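Local coordinates for protein pectate lyase/Amb allergen (Acidovorax citrulli, PDB 4HWV) that probably cleaves pectate by calcium-dependent beta-elimination, as a secreted right-handed beta-helix enzyme of polysaccharide lyase family 1, at residues 284-289 / 319-324; 343-348 / 374-379. All coordinates share one frame; numbering follows the deposited sequence.

Contact 1: 284-289 / 319-324; sequences TRHGNY and PRMLKV
N288 and K323 face each other where two successive turns of the right-handed parallel beta-helix bend into strands 290-293 and 324-327. Two hydrogen bonds tie the segments together. The backbone N of L322 gives its hydrogen to G287 O, and K323 N is bound 2.9 Å from N288 OD1 at 159° on the hydrogen; in both cases the donor lies in the plane of the accepting carbonyl. The N288 amide thus takes over from the backbone as acceptor: with CG anti to the main-chain nitrogen (chi1 -155°), its oxygen reaches across to the next turn.

Apolar packing runs along both ends of the contact. The type II' turn from T284 to G287, closed by the bond from G287 N to T284 O, presents H286 to M321. The M321 side chain bends at its second torsion and lays its methyl over the centre of the imidazole face, CE 3.8 Å from the ring centroid and only 12° off the normal, a CH-pi contact. M321 SD sits obliquely to the same ring. H286 NE2 is hydrogen-bonded to A314 O, which restrains the rotation of the ring. At the turn, L322 CD2 comes within 3.6 Å of the T284 carbonyl carbon, while Y289 and K323 run side by side, CE1 of the ring 3.7 Å from CD of the lysine. H236 stacks on the Y289 ring.

T284 lies about 6 Å from the bound calcium, measured from its side chain, so the turn borders the metal site of D227, D278 and D282. At the Y289 end, away from T284, water 1 collects three polar ends: it accepts from N288 ND2 and from K323 NZ, the latter at 2.9 Å, and is hydrogen-bonded to Y289 OH at 2.8 Å.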
loop_
_atom_site.group_PDB
_atom_site.type_symbol
_atom_site.label_atom_id
_atom_site.label_comp_id
_atom_site.label_asym_id
_atom_site.label_seq_id
_atom_site.Cartn_x
_atom_site.Cartn_y
_atom_site.Cartn_z
ATOM N N THR A 284 27.248 -5.824 2.048
ATOM C CA THR A 284 28.327 -5.317 1.195
ATOM C C THR A 284 29.578 -5.107 2.043
ATOM O O THR A 284 29.544 -5.266 3.264
ATOM C CB THR A 284 27.929 -3.979 0.537
ATOM O OG1 THR A 284 27.669 -3.016 1.565
ATOM C CG2 THR A 284 26.692 -4.137 -0.348
ATOM N N ARG A 285 30.686 -4.768 1.384
ATOM C CA ARG A 285 31.919 -4.396 2.068
ATOM C C ARG A 285 32.367 -5.454 3.069
ATOM O O ARG A 285 32.731 -6.558 2.670
ATOM C CB ARG A 285 31.774 -3.010 2.699
ATOM C CG ARG A 285 31.766 -1.928 1.620
ATOM C CD ARG A 285 31.517 -0.523 2.155
ATOM N NE ARG A 285 31.612 0.443 1.061
ATOM C CZ ARG A 285 32.754 1.028 0.719
ATOM N NH1 ARG A 285 33.835 0.772 1.434
ATOM N NH2 ARG A 285 32.812 1.873 -0.299
ATOM N N HIS A 286 32.313 -5.148 4.365
ATOM C CA HIS A 286 32.771 -6.101 5.384
ATOM C C HIS A 286 31.644 -6.780 6.154
ATOM O O HIS A 286 31.862 -7.348 7.209
ATOM C CB HIS A 286 33.789 -5.467 6.330
ATOM C CG HIS A 286 35.121 -5.232 5.692
ATOM N ND1 HIS A 286 36.268 -5.029 6.426
ATOM C CD2 HIS A 286 35.496 -5.172 4.390
ATOM C CE1 HIS A 286 37.289 -4.847 5.608
ATOM N NE2 HIS A 286 36.848 -4.933 4.367
ATOM N N GLY A 287 30.425 -6.728 5.628
ATOM C CA GLY A 287 29.357 -7.561 6.171
ATOM C C GLY A 287 29.766 -9.016 6.057
ATOM O O GLY A 287 30.284 -9.446 5.019
ATOM N N ASN A 288 29.547 -9.795 7.114
ATOM C CA ASN A 288 30.027 -11.171 7.076
ATOM C C ASN A 288 29.325 -12.016 8.123
ATOM O O ASN A 288 28.859 -11.493 9.136
ATOM C CB ASN A 288 31.548 -11.211 7.302
ATOM C CG ASN A 288 32.197 -12.439 6.702
ATOM O OD1 ASN A 288 31.601 -13.140 5.888
ATOM N ND2 ASN A 288 33.438 -12.707 7.105
ATOM N N TYR A 289 29.247 -13.318 7.872
ATOM C CA TYR A 289 28.589 -14.260 8.786
ATOM C C TYR A 289 27.150 -13.836 9.095
ATOM O O TYR A 289 26.770 -13.637 10.253
ATOM C CB TYR A 289 29.422 -14.482 10.060
ATOM C CG TYR A 289 30.808 -15.036 9.790
ATOM C CD1 TYR A 289 30.987 -16.326 9.302
ATOM C CD2 TYR A 289 31.942 -14.281 10.047
ATOM C CE1 TYR A 289 32.250 -16.837 9.067
ATOM C CE2 TYR A 289 33.213 -14.790 9.805
ATOM C CZ TYR A 289 33.353 -16.068 9.311
ATOM O OH TYR A 289 34.609 -16.584 9.083
ATOM N N PRO A 319 36.607 -11.398 -1.330
ATOM C CA PRO A 319 36.070 -12.763 -1.286
ATOM C C PRO A 319 36.255 -13.464 0.053
ATOM O O PRO A 319 35.913 -14.638 0.162
ATOM C CB PRO A 319 36.863 -13.486 -2.375
ATOM C CG PRO A 319 38.172 -12.777 -2.408
ATOM C CD PRO A 319 37.852 -11.319 -2.124
ATOM N N ARG A 320 36.786 -12.755 1.046
ATOM C CA ARG A 320 36.860 -13.270 2.422
ATOM C C ARG A 320 35.707 -12.762 3.288
ATOM O O ARG A 320 35.557 -13.156 4.443
ATOM C CB ARG A 320 38.226 -12.929 3.023
ATOM C CG ARG A 320 39.339 -13.513 2.166
ATOM C CD ARG A 320 40.736 -13.050 2.519
ATOM N NE ARG A 320 41.679 -13.717 1.627
ATOM C CZ ARG A 320 42.933 -13.324 1.414
ATOM N NH1 ARG A 320 43.400 -12.247 2.030
ATOM N NH2 ARG A 320 43.707 -14.004 0.565
ATOM N N MET A 321 34.885 -11.890 2.706
ATOM C CA MET A 321 33.701 -11.333 3.362
ATOM C C MET A 321 32.435 -11.889 2.705
ATOM O O MET A 321 32.496 -12.771 1.846
ATOM C CB MET A 321 33.714 -9.805 3.212
ATOM C CG MET A 321 34.948 -9.136 3.824
ATOM S SD MET A 321 34.905 -9.234 5.626
ATOM C CE MET A 321 36.590 -8.763 6.044
ATOM N N LEU A 322 31.284 -11.380 3.126
ATOM C CA LEU A 322 30.018 -11.626 2.435
ATOM C C LEU A 322 29.564 -13.088 2.519
ATOM O O LEU A 322 28.906 -13.600 1.603
ATOM C CB LEU A 322 30.063 -11.126 0.984
ATOM C CG LEU A 322 30.609 -9.703 0.801
ATOM C CD1 LEU A 322 30.653 -9.363 -0.690
ATOM C CD2 LEU A 322 29.822 -8.630 1.582
ATOM N N LYS A 323 29.870 -13.738 3.639
ATOM C CA LYS A 323 29.353 -15.080 3.868
ATOM C C LYS A 323 27.933 -14.978 4.400
ATOM O O LYS A 323 27.710 -14.451 5.501
ATOM C CB LYS A 323 30.240 -15.828 4.861
ATOM C CG LYS A 323 31.621 -16.146 4.278
ATOM C CD LYS A 323 32.551 -16.694 5.362
ATOM C CE LYS A 323 33.892 -17.225 4.833
ATOM N NZ LYS A 323 34.651 -16.152 4.147
ATOM N N VAL A 324 26.966 -15.455 3.610
ATOM C CA VAL A 324 25.552 -15.268 3.925
ATOM C C VAL A 324 24.802 -16.578 3.687
ATOM O O VAL A 324 25.026 -17.267 2.675
ATOM C CB VAL A 324 24.905 -14.169 3.039
ATOM C CG1 VAL A 324 23.473 -13.904 3.476
ATOM C CG2 VAL A 324 25.716 -12.892 3.099
HETATM O O HOH W 1 35.377 -15.147 6.766
#

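Contact 2: 343-348 / 374-379; sequences YGMVHL and SGKVHA
K376 and M345 form the first bridge of a parallel pair, strands 345-348 and 376-379, which are neighbouring rungs of the parallel beta-helix. The segment axes approach to 4.7 Å at 15°. Four backbone bonds alternate between the strands, K376 N to G344 O, V346 N to K376 O, H378 N to V346 O and L348 N to H378 O, all 2.9 Å long, which fixes the register of M345 with K376 through L348 with A379.

The K376 side chain can be traced outward. CB passes 3.8 Å from G344 O; CG turns beside the backbone N, and CD then meets M345 CG at 4.1 Å. A bend at chi4 (63°) folds NZ back toward its own chain, where it donates to S374 O at 2.9 Å. Water 2 accepts from NZ and donates to Y343 O, and NZ also binds E419 O, so three oxygens, S374 O, E419 O and water 2, hold the ammonium group.

One residue pair further along the same face, the edge of the H378 ring is offset toward the face of H347, with planes at 72° and centroids 5.5 Å apart. H378 O lies at the edge of the H347 ring, near its plane, 3.2 Å from H347 CD2, while Y460 OH and E380 OE1 bind the two nitrogens of H347. On the other face L348 CD1 touches V377 CG1. At the entry to the strands, S374 CB rests obliquely against the Y343 ring, and water 3 donates to S374 OG and Y343 OH, which are also hydrogen-bonded to C420 O and D310 O respectively.

The pair lies between strand 324-327, which V346 and L348 touch, and strand 423-427, met by K376, V377 and A379; H378 stacks on Y425 of the latter, and V341 of strand 340-341 packs against both valines.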
loop_
_atom_site.group_PDB
_atom_site.type_symbol
_atom_site.label_atom_id
_atom_site.label_comp_id
_atom_site.label_asym_id
_atom_site.label_seq_id
_atom_site.Cartn_x
_atom_site.Cartn_y
_atom_site.Cartn_z
ATOM N N TYR A 343 31.438 -12.093 -4.856
ATOM C CA TYR A 343 32.531 -12.274 -3.881
ATOM C C TYR A 343 32.279 -13.221 -2.718
ATOM O O TYR A 343 33.211 -13.877 -2.292
ATOM C CB TYR A 343 33.123 -10.924 -3.407
ATOM C CG TYR A 343 33.906 -10.292 -4.539
ATOM C CD1 TYR A 343 35.138 -10.824 -4.941
ATOM C CD2 TYR A 343 33.380 -9.231 -5.272
ATOM C CE1 TYR A 343 35.833 -10.295 -6.019
ATOM C CE2 TYR A 343 34.068 -8.697 -6.352
ATOM C CZ TYR A 343 35.286 -9.243 -6.725
ATOM O OH TYR A 343 35.979 -8.739 -7.798
ATOM N N GLY A 344 31.046 -13.312 -2.221
ATOM C CA GLY A 344 30.773 -14.102 -1.029
ATOM C C GLY A 344 30.458 -15.571 -1.274
ATOM O O GLY A 344 30.106 -15.982 -2.388
ATOM N N MET A 345 30.587 -16.364 -0.213
ATOM C CA MET A 345 30.140 -17.758 -0.189
ATOM C C MET A 345 28.726 -17.772 0.368
ATOM O O MET A 345 28.517 -17.588 1.566
ATOM C CB MET A 345 31.093 -18.600 0.658
ATOM C CG MET A 345 32.520 -18.536 0.092
ATOM S SD MET A 345 33.809 -18.967 1.269
ATOM C CE MET A 345 33.480 -20.688 1.298
ATOM N N VAL A 346 27.752 -17.929 -0.519
ATOM C CA VAL A 346 26.346 -17.743 -0.161
ATOM C C VAL A 346 25.560 -19.036 -0.377
ATOM O O VAL A 346 25.598 -19.638 -1.456
ATOM C CB VAL A 346 25.731 -16.595 -0.968
ATOM C CG1 VAL A 346 24.233 -16.456 -0.708
ATOM C CG2 VAL A 346 26.450 -15.295 -0.629
ATOM N N HIS A 347 24.887 -19.473 0.687
ATOM C CA HIS A 347 24.131 -20.713 0.705
ATOM C C HIS A 347 22.649 -20.368 0.752
ATOM O O HIS A 347 22.221 -19.652 1.654
ATOM C CB HIS A 347 24.562 -21.496 1.956
ATOM C CG HIS A 347 23.954 -22.856 2.105
ATOM N ND1 HIS A 347 23.918 -23.491 3.328
ATOM C CD2 HIS A 347 23.413 -23.724 1.211
ATOM C CE1 HIS A 347 23.395 -24.694 3.188
ATOM N NE2 HIS A 347 23.064 -24.859 1.916
ATOM N N LEU A 348 21.875 -20.863 -0.212
ATOM C CA LEU A 348 20.416 -20.661 -0.198
ATOM C C LEU A 348 19.787 -22.038 -0.169
ATOM O O LEU A 348 19.948 -22.810 -1.111
ATOM C CB LEU A 348 19.919 -19.915 -1.448
ATOM C CG LEU A 348 20.554 -18.536 -1.661
ATOM C CD1 LEU A 348 21.677 -18.611 -2.692
ATOM C CD2 LEU A 348 19.504 -17.486 -2.031
ATOM N N SER A 374 32.846 -13.419 -8.899
ATOM C CA SER A 374 33.534 -14.184 -7.844
ATOM C C SER A 374 32.597 -14.677 -6.740
ATOM O O SER A 374 33.042 -15.076 -5.666
ATOM C CB SER A 374 34.709 -13.410 -7.243
ATOM O OG SER A 374 35.700 -13.152 -8.225
ATOM N N GLY A 375 31.295 -14.672 -7.005
ATOM C CA GLY A 375 30.352 -15.265 -6.077
ATOM C C GLY A 375 30.521 -16.774 -6.039
ATOM O O GLY A 375 30.993 -17.396 -6.990
ATOM N N LYS A 376 30.114 -17.371 -4.929
ATOM C CA LYS A 376 30.191 -18.818 -4.775
ATOM C C LYS A 376 28.869 -19.266 -4.168
ATOM O O LYS A 376 28.663 -19.215 -2.948
ATOM C CB LYS A 376 31.410 -19.205 -3.933
ATOM C CG LYS A 376 32.728 -18.757 -4.592
ATOM C CD LYS A 376 33.953 -19.016 -3.752
ATOM C CE LYS A 376 35.151 -18.303 -4.382
ATOM N NZ LYS A 376 34.948 -16.813 -4.389
ATOM N N VAL A 377 27.955 -19.646 -5.049
ATOM C CA VAL A 377 26.560 -19.877 -4.688
ATOM C C VAL A 377 26.286 -21.364 -4.552
ATOM O O VAL A 377 26.688 -22.169 -5.400
ATOM C CB VAL A 377 25.614 -19.246 -5.740
ATOM C CG1 VAL A 377 24.173 -19.577 -5.431
ATOM C CG2 VAL A 377 25.839 -17.739 -5.810
ATOM N N HIS A 378 25.618 -21.736 -3.462
ATOM C CA HIS A 378 25.291 -23.140 -3.202
ATOM C C HIS A 378 23.796 -23.185 -2.887
ATOM O O HIS A 378 23.370 -22.670 -1.847
ATOM C CB HIS A 378 26.108 -23.644 -2.002
ATOM C CG HIS A 378 26.139 -25.133 -1.858
ATOM N ND1 HIS A 378 27.143 -25.901 -2.401
ATOM C CD2 HIS A 378 25.311 -25.991 -1.205
ATOM C CE1 HIS A 378 26.921 -27.172 -2.113
ATOM N NE2 HIS A 378 25.825 -27.253 -1.378
ATOM N N ALA A 379 23.010 -23.787 -3.778
ATOM C CA ALA A 379 21.545 -23.748 -3.673
ATOM C C ALA A 379 20.994 -25.155 -3.514
ATOM O O ALA A 379 21.242 -26.005 -4.358
ATOM C CB ALA A 379 20.948 -23.105 -4.924
HETATM O O HOH W 2 34.245 -16.250 -1.757
HETATM O O HOH W 3 36.838 -11.024 -9.435
#

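In the fold
Contact 1 closes before contact 2 opens, so the two follow in series along the chain, with centres 11 Å apart on the same side of its centre. Their segments lead into or lie on strands 290-293, 324-327, 345-356 and 376-387, which pair in that order, all parallel. The seam between them is direct. V324 O lies 3.0 Å from H347 N, a probable hydrogen bond, and L322 CB packs 3.7 Å from G344 CA. Contact 1 lies beside the calcium site, whereas the V346 side chain in contact 2 is about 12 Å from that of D282, so contact 1 lies nearer the calcium site and contact 2 further along the beta-helix.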